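Local coordinates for aminotransferase, class V family protein (Trichomonas vaginalis, PDB 5F8V) that probably catalyses the pyridoxal-phosphate-dependent transfer of an amino group between O-phospho-L-serine and 2-oxoglutarate, the second step of L-serine biosynthesis from 3-phosphoglycerate, at residues A[44-47]-A[48-52]; A[253-256]-A[257-261]; A[359-362]-A[363-367]. All blocks are in the same frame, centred on the assembly; numbering follows the deposited sequence.

Contact 1 (A[44-47]-A[48-52]); sequences RGKH and WMEEQ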
loop_
_atom_site.group_PDB
_atom_site.type_symbol
_atom_site.label_atom_id
_atom_site.label_comp_id
_atom_site.label_asym_id
_atom_site.label_seq_id
_atom_site.Cartn_x
_atom_site.Cartn_y
_atom_site.Cartn_z
ATOM N N ARG A 44 0.115 5.798 -16.081
ATOM C CA ARG A 44 -0.676 6.210 -17.251
ATOM C C ARG A 44 -0.034 5.843 -18.594
ATOM O O ARG A 44 -0.686 5.972 -19.625
ATOM C CB ARG A 44 -0.935 7.724 -17.224
ATOM C CG ARG A 44 -1.577 8.251 -15.946
ATOM C CD ARG A 44 -2.946 7.641 -15.684
ATOM N NE ARG A 44 -3.511 8.108 -14.417
ATOM C CZ ARG A 44 -4.551 7.558 -13.787
ATOM N NH1 ARG A 44 -5.186 6.499 -14.291
ATOM N NH2 ARG A 44 -4.962 8.076 -12.632
ATOM N N GLY A 45 1.224 5.399 -18.589
ATOM C CA GLY A 45 1.920 5.007 -19.816
ATOM C C GLY A 45 1.473 3.664 -20.354
ATOM O O GLY A 45 0.748 2.912 -19.689
ATOM N N LYS A 46 1.928 3.357 -21.565
ATOM C CA LYS A 46 1.488 2.160 -22.291
ATOM C C LYS A 46 1.988 0.876 -21.626
ATOM O O LYS A 46 1.226 -0.079 -21.452
ATOM C CB LYS A 46 1.957 2.203 -23.755
ATOM C CG LYS A 46 1.101 1.351 -24.677
ATOM C CD LYS A 46 1.869 0.744 -25.847
ATOM C CE LYS A 46 1.009 -0.322 -26.521
ATOM N NZ LYS A 46 1.639 -0.931 -27.719
ATOM N N HIS A 47 3.259 0.873 -21.242
ATOM C CA HIS A 47 3.877 -0.300 -20.622
ATOM C C HIS A 47 3.191 -0.743 -19.333
ATOM O O HIS A 47 2.931 -1.931 -19.166
ATOM C CB HIS A 47 5.359 -0.060 -20.351
ATOM C CG HIS A 47 6.166 0.140 -21.594
ATOM N ND1 HIS A 47 6.711 1.359 -21.936
ATOM C CD2 HIS A 47 6.498 -0.714 -22.589
ATOM C CE1 HIS A 47 7.356 1.243 -23.083
ATOM N NE2 HIS A 47 7.242 -0.006 -23.500
ATOM N N TRP A 48 2.896 0.193 -18.430
ATOM C CA TRP A 48 2.251 -0.191 -17.171
ATOM C C TRP A 48 0.816 -0.698 -17.375
ATOM O O TRP A 48 0.432 -1.726 -16.817
ATOM C CB TRP A 48 2.252 0.914 -16.093
ATOM C CG TRP A 48 1.541 0.353 -14.914
ATOM C CD1 TRP A 48 0.287 0.672 -14.468
ATOM C CD2 TRP A 48 1.967 -0.766 -14.146
ATOM N NE1 TRP A 48 -0.067 -0.144 -13.423
ATOM C CE2 TRP A 48 0.946 -1.042 -13.206
ATOM C CE3 TRP A 48 3.130 -1.555 -14.141
ATOM C CZ2 TRP A 48 1.062 -2.060 -12.257
ATOM C CZ3 TRP A 48 3.242 -2.572 -13.203
ATOM C CH2 TRP A 48 2.209 -2.813 -12.274
ATOM N N MET A 49 0.030 0.025 -18.166
ATOM C CA MET A 49 -1.345 -0.392 -18.439
ATOM C C MET A 49 -1.467 -1.802 -19.036
ATOM O O MET A 49 -2.441 -2.490 -18.770
ATOM C CB MET A 49 -2.061 0.653 -19.300
ATOM C CG MET A 49 -2.419 1.900 -18.498
ATOM S SD MET A 49 -3.038 3.253 -19.511
ATOM C CE MET A 49 -4.662 2.662 -19.982
ATOM N N GLU A 50 -0.482 -2.227 -19.825
ATOM C CA GLU A 50 -0.408 -3.616 -20.302
ATOM C C GLU A 50 -0.105 -4.611 -19.175
ATOM O O GLU A 50 -0.740 -5.663 -19.092
ATOM C CB GLU A 50 0.657 -3.760 -21.393
ATOM C CG GLU A 50 0.266 -3.170 -22.733
ATOM C CD GLU A 50 1.314 -3.423 -23.810
ATOM O OE1 GLU A 50 2.510 -3.138 -23.571
ATOM O OE2 GLU A 50 0.942 -3.905 -24.902
ATOM N N GLU A 51 0.870 -4.280 -18.324
ATOM C CA GLU A 51 1.261 -5.160 -17.214
ATOM C C GLU A 51 0.096 -5.423 -16.268
ATOM O O GLU A 51 -0.148 -6.561 -15.877
ATOM C CB GLU A 51 2.439 -4.562 -16.432
ATOM C CG GLU A 51 2.915 -5.370 -15.215
ATOM C CD GLU A 51 3.540 -6.719 -15.553
ATOM O OE1 GLU A 51 3.817 -7.011 -16.731
ATOM O OE2 GLU A 51 3.780 -7.500 -14.617
ATOM N N GLN A 52 -0.617 -4.366 -15.902
ATOM C CA GLN A 52 -1.714 -4.496 -14.947
ATOM C C GLN A 52 -2.898 -5.224 -15.548
ATOM O O GLN A 52 -3.534 -6.024 -14.875
ATOM C CB GLN A 52 -2.153 -3.141 -14.420
ATOM C CG GLN A 52 -3.185 -3.270 -13.307
ATOM C CD GLN A 52 -3.400 -1.981 -12.554
ATOM O OE1 GLN A 52 -2.445 -1.294 -12.200
ATOM N NE2 GLN A 52 -4.658 -1.664 -12.266
#
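Met49 N reaches back to Gly45 O at 3.3 Å, a weak but nearly straight bond that closes the first turn of helix 46-63, with Gly45 as its N-cap. Two regular i to i+4 bonds follow, Glu50 N to Lys46 O and Glu51 N to His47 O, each 3.2 Å long. The Met49 side chain folds back over the cap: its CG stands beside the backbone N (chi1 -74°) and the chain runs on extended at chi2, which carries SD to 3.6 Å from Arg44 O. Arg44 itself turns its guanidinium elsewhere, NH1 bonding to Met242 O. On the next flank, Glu50 CG packs 3.5 Å from Lys46 O, while its carboxylate crosses the lysine tail obliquely. Lys46 NZ stays 4.2 Å from Glu50 OE2, beyond a salt bridge; the firmer partner is Arg32, which pairs with Glu50 OE1. Trp48 goes inward against Thr248, Ile251 and Tyr252 of helix 248-263. Its NE1 donates to Gln52 OE1 over 2.9 Å, with the acceptor 19° out of the indole plane, a side-chain bond that ties the indole to the residue one turn further along the helix. The chemistry is thus divided: the buried indole N-H is satisfied within the helix itself, whereas the outer carboxylate of Glu50 is held mainly by Arg32, with Lys46 probably adding only a loose electrostatic pull.

Contact 2 (A[253-256]-A[257-261]); sequences FANH and IFKWI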
loop_
_atom_site.group_PDB
_atom_site.type_symbol
_atom_site.label_atom_id
_atom_site.label_comp_id
_atom_site.label_asym_id
_atom_site.label_seq_id
_atom_site.Cartn_x
_atom_site.Cartn_y
_atom_site.Cartn_z
ATOM N N PHE A 253 5.101 -7.744 -9.231
ATOM C CA PHE A 253 5.687 -8.881 -8.533
ATOM C C PHE A 253 4.664 -9.992 -8.293
ATOM O O PHE A 253 4.983 -11.169 -8.425
ATOM C CB PHE A 253 6.368 -8.469 -7.229
ATOM C CG PHE A 253 7.359 -9.485 -6.741
ATOM C CD1 PHE A 253 7.026 -10.383 -5.734
ATOM C CD2 PHE A 253 8.608 -9.581 -7.335
ATOM C CE1 PHE A 253 7.943 -11.328 -5.300
ATOM C CE2 PHE A 253 9.521 -10.533 -6.915
ATOM C CZ PHE A 253 9.187 -11.407 -5.898
ATOM N N ALA A 254 3.437 -9.612 -7.965
ATOM C CA ALA A 254 2.338 -10.560 -7.898
ATOM C C ALA A 254 2.198 -11.340 -9.200
ATOM O O ALA A 254 2.067 -12.563 -9.179
ATOM C CB ALA A 254 1.039 -9.840 -7.572
ATOM N N ASN A 255 2.264 -10.623 -10.323
ATOM C CA ASN A 255 2.160 -11.223 -11.654
ATOM C C ASN A 255 3.259 -12.247 -11.925
ATOM O O ASN A 255 3.007 -13.288 -12.538
ATOM C CB ASN A 255 2.154 -10.135 -12.740
ATOM C CG ASN A 255 1.736 -10.654 -14.108
ATOM O OD1 ASN A 255 1.037 -11.660 -14.229
ATOM N ND2 ASN A 255 2.148 -9.948 -15.149
ATOM N N HIS A 256 4.470 -11.957 -11.461
ATOM C CA HIS A 256 5.569 -12.917 -11.565
ATOM C C HIS A 256 5.245 -14.221 -10.834
ATOM O O HIS A 256 5.490 -15.301 -11.362
ATOM C CB HIS A 256 6.891 -12.324 -11.062
ATOM C CG HIS A 256 7.702 -11.670 -12.132
ATOM N ND1 HIS A 256 8.170 -12.358 -13.230
ATOM C CD2 HIS A 256 8.157 -10.400 -12.262
ATOM C CE1 HIS A 256 8.862 -11.537 -14.000
ATOM N NE2 HIS A 256 8.874 -10.343 -13.433
ATOM N N ILE A 257 4.679 -14.108 -9.635
ATOM C CA ILE A 257 4.227 -15.268 -8.878
ATOM C C ILE A 257 3.064 -15.982 -9.578
ATOM O O ILE A 257 3.048 -17.206 -9.608
ATOM C CB ILE A 257 3.854 -14.922 -7.410
ATOM C CG1 ILE A 257 5.100 -14.460 -6.643
ATOM C CG2 ILE A 257 3.252 -16.145 -6.706
ATOM C CD1 ILE A 257 4.798 -13.751 -5.341
ATOM N N PHE A 258 2.118 -15.246 -10.157
ATOM C CA PHE A 258 1.017 -15.886 -10.905
ATOM C C PHE A 258 1.567 -16.779 -12.031
ATOM O O PHE A 258 1.152 -17.929 -12.187
ATOM C CB PHE A 258 0.028 -14.858 -11.483
ATOM C CG PHE A 258 -0.659 -13.981 -10.453
ATOM C CD1 PHE A 258 -0.769 -14.345 -9.104
ATOM C CD2 PHE A 258 -1.228 -12.779 -10.852
ATOM C CE1 PHE A 258 -1.405 -13.506 -8.191
ATOM C CE2 PHE A 258 -1.864 -11.946 -9.942
ATOM C CZ PHE A 258 -1.947 -12.307 -8.610
ATOM N N LYS A 259 2.528 -16.251 -12.779
ATOM C CA LYS A 259 3.201 -17.017 -13.830
ATOM C C LYS A 259 3.865 -18.255 -13.225
ATOM O O LYS A 259 3.710 -19.360 -13.728
ATOM C CB LYS A 259 4.269 -16.177 -14.537
ATOM C CG LYS A 259 3.766 -14.961 -15.298
ATOM C CD LYS A 259 4.925 -14.023 -15.617
ATOM C CE LYS A 259 4.461 -12.759 -16.306
ATOM N NZ LYS A 259 5.535 -11.729 -16.382
ATOM N N TRP A 260 4.599 -18.066 -12.135
ATOM C CA TRP A 260 5.245 -19.195 -11.467
ATOM C C TRP A 260 4.247 -20.290 -11.064
ATOM O O TRP A 260 4.540 -21.463 -11.240
ATOM C CB TRP A 260 6.075 -18.730 -10.271
ATOM C CG TRP A 260 6.655 -19.839 -9.475
ATOM C CD1 TRP A 260 7.842 -20.488 -9.694
ATOM C CD2 TRP A 260 6.087 -20.427 -8.313
ATOM N NE1 TRP A 260 8.038 -21.449 -8.734
ATOM C CE2 TRP A 260 6.975 -21.430 -7.871
ATOM C CE3 TRP A 260 4.905 -20.209 -7.600
ATOM C CZ2 TRP A 260 6.714 -22.217 -6.753
ATOM C CZ3 TRP A 260 4.647 -20.998 -6.472
ATOM C CH2 TRP A 260 5.549 -21.982 -6.065
ATOM N N ILE A 261 3.081 -19.905 -10.554
ATOM C CA ILE A 261 2.030 -20.865 -10.206
ATOM C C ILE A 261 1.541 -21.618 -11.445
ATOM O O ILE A 261 1.328 -22.829 -11.385
ATOM C CB ILE A 261 0.825 -20.192 -9.506
ATOM C CG1 ILE A 261 1.233 -19.637 -8.135
ATOM C CG2 ILE A 261 -0.325 -21.184 -9.323
ATOM C CD1 ILE A 261 0.197 -18.741 -7.492
#
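Ala254 O lies 3.3 Å above one face of the Phe258 ring, displaced toward its rim, and also accepts the Phe258 N-H at 2.9 Å. With CG beside its own backbone N (chi1 -60°), the ring is laid back along the preceding turn, where CZ comes 4.0 Å from Ala254 CB. This is the close-packed side; Arg58 and Leu62 of helix 46-63 pack on the same ring. Nearby, Ile257 CD1 meets Phe253 CE1 obliquely at 4.0 Å, and Leu21, Ala24 and Cys20 of helix 18-26 adjoin the pair. The looser side belongs to Lys259, which is partly exposed. Its extended chain runs past the Asn255 amide, CE 3.8 Å from ND2, and NZ ends 4.1 Å from His256 CE1. The amide bonds across to helix 46-63, OD1 to Arg58 and ND2 to Glu54, while His256 NE2 bonds to Glu27; Lys259 NZ makes a long, weak ion pair with Glu54. The i to i+4 bonds, among them Lys259 N to Asn255 O at 3.0 Å, run unbroken, as in any regular alpha-helix; burial shows instead in the helices packed on it, 18-26 and 46-63 of this class-V aminotransferase.

Contact 3 (A[359-362]-A[363-367]); sequences DALV and QAMKE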
loop_
_atom_site.group_PDB
_atom_site.type_symbol
_atom_site.label_atom_id
_atom_site.label_comp_id
_atom_site.label_asym_id
_atom_site.label_seq_id
_atom_site.Cartn_x
_atom_site.Cartn_y
_atom_site.Cartn_z
ATOM N N ASP A 359 11.182 -31.059 4.937
ATOM C CA ASP A 359 12.081 -32.188 5.276
ATOM C C ASP A 359 13.072 -31.853 6.400
ATOM O O ASP A 359 13.278 -32.657 7.294
ATOM C CB ASP A 359 12.891 -32.657 4.061
ATOM C CG ASP A 359 12.102 -33.527 3.097
ATOM O OD1 ASP A 359 11.006 -34.004 3.409
ATOM O OD2 ASP A 359 12.609 -33.754 1.982
ATOM N N ALA A 360 13.684 -30.678 6.337
ATOM C CA ALA A 360 14.564 -30.190 7.408
ATOM C C ALA A 360 13.832 -29.963 8.746
ATOM O O ALA A 360 14.383 -30.256 9.815
ATOM C CB ALA A 360 15.251 -28.916 6.977
ATOM N N LEU A 361 12.598 -29.462 8.682
ATOM C CA LEU A 361 11.784 -29.294 9.886
ATOM C C LEU A 361 11.435 -30.634 10.538
ATOM O O LEU A 361 11.586 -30.791 11.747
ATOM C CB LEU A 361 10.501 -28.506 9.579
ATOM C CG LEU A 361 9.569 -28.268 10.766
ATOM C CD1 LEU A 361 10.297 -27.521 11.884
ATOM C CD2 LEU A 361 8.315 -27.531 10.319
ATOM N N VAL A 362 10.980 -31.587 9.729
ATOM C CA VAL A 362 10.622 -32.937 10.195
ATOM C C VAL A 362 11.814 -33.636 10.859
ATOM O O VAL A 362 11.649 -34.309 11.887
ATOM C CB VAL A 362 10.059 -33.796 9.033
ATOM C CG1 VAL A 362 9.940 -35.273 9.410
ATOM C CG2 VAL A 362 8.704 -33.259 8.576
ATOM N N GLN A 363 13.001 -33.478 10.274
ATOM C CA GLN A 363 14.228 -34.018 10.865
ATOM C C GLN A 363 14.545 -33.377 12.216
ATOM O O GLN A 363 14.892 -34.085 13.166
ATOM C CB GLN A 363 15.430 -33.873 9.919
ATOM C CG GLN A 363 15.427 -34.831 8.735
ATOM C CD GLN A 363 15.255 -36.289 9.141
ATOM O OE1 GLN A 363 14.235 -36.917 8.834
ATOM N NE2 GLN A 363 16.218 -36.812 9.881
ATOM N N ALA A 364 14.418 -32.055 12.306
ATOM C CA ALA A 364 14.645 -31.353 13.566
ATOM C C ALA A 364 13.701 -31.860 14.655
ATOM O O ALA A 364 14.128 -32.134 15.780
ATOM C CB ALA A 364 14.502 -29.850 13.382
ATOM N N MET A 365 12.429 -32.024 14.300
ATOM C CA MET A 365 11.416 -32.483 15.246
ATOM C C MET A 365 11.687 -33.915 15.715
ATOM O O MET A 365 11.468 -34.228 16.885
ATOM C CB MET A 365 10.011 -32.355 14.632
ATOM C CG MET A 365 9.585 -30.909 14.425
ATOM S SD MET A 365 8.088 -30.681 13.437
ATOM C CE MET A 365 6.901 -31.532 14.478
ATOM N N LYS A 366 12.176 -34.761 14.807
ATOM C CA LYS A 366 12.533 -36.147 15.124
ATOM C C LYS A 366 13.786 -36.223 16.007
ATOM O O LYS A 366 13.876 -37.085 16.869
ATOM C CB LYS A 366 12.759 -36.946 13.831
ATOM C CG LYS A 366 12.948 -38.449 13.993
ATOM C CD LYS A 366 11.631 -39.157 14.276
ATOM C CE LYS A 366 11.856 -40.642 14.549
ATOM N NZ LYS A 366 10.596 -41.324 14.960
ATOM N N GLU A 367 14.736 -35.317 15.792
ATOM C CA GLU A 367 16.011 -35.324 16.534
ATOM C C GLU A 367 15.987 -34.562 17.861
ATOM O O GLU A 367 16.896 -34.721 18.672
ATOM C CB GLU A 367 17.130 -34.791 15.637
ATOM C CG GLU A 367 17.522 -35.780 14.544
ATOM C CD GLU A 367 18.140 -35.143 13.309
ATOM O OE1 GLU A 367 18.323 -33.906 13.262
ATOM O OE2 GLU A 367 18.448 -35.904 12.365
HETATM O O HOH W 1 12.647 -35.272 6.786
#
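Met365 lies across Leu361 one turn back, its SD 3.9 Å from Leu361 CG and the two chains crossing at a slant. The thioether is brought there because CG stands beside the backbone N (chi1 -68°), which also sets Met365 CG 3.3 Å from Leu361 O. That same carbonyl accepts Met365 N at 3.0 Å. Leucine and methionine face inward: Phe9 and Leu336 meet Leu361, while Phe291 and Ala284 and Ile285 of helix 267-286 meet Met365. Ala364, with CB 3.5 Å from Leu361 O, faces Leu333 of strand 333-334 together with Ala360. The exposed flank is polar. Gln363 CG leans back toward Asp359 O, and the bend at chi2 (-53°) lays the amide along the flank, OE1 toward the preceding turn and NE2 toward the following one. A water donates to both Asp359 O, at 2.7 Å, and Gln363 OE1, at 3.1 Å. Asp359 O therefore takes two donors, the water and Gln363 N. Gln363 NE2 makes a weak bond of 3.5 Å to Glu367 OE2, whose companion OE1 forms a salt bridge with Arg331. Ala364 N to Ala360 O and Lys366 N to Val362 O continue the i to i+4 backbone pattern. Apolar residues on one flank and a water-bridged polar row on another are the marks of an amphipathic alpha-helix, here helix 355-367, packed on helix 267-286 and strand 333-334.

Overall arrangement
Along the chain the three contacts come in series, each a local turn-to-turn contact within its own helix: 46-63, 248-263 and 355-367. Contacts 1 and 2 are neighbours, their centres about 17 Å apart, and touch where Glu51 OE2 lies 3.0 Å from Asn255 ND2, a probable hydrogen bond between helices 46-63 and 248-263. Contact 3 stands apart, its centre about 30 Å from that of contact 2 and 46 Å from that of contact 1. Helix 267-286 spans this gap, meeting Ile261 near one end and Val362 and Met365 near the other. Early, middle and late parts of the sequence are thus joined through packed helices in one aminotransferase chain.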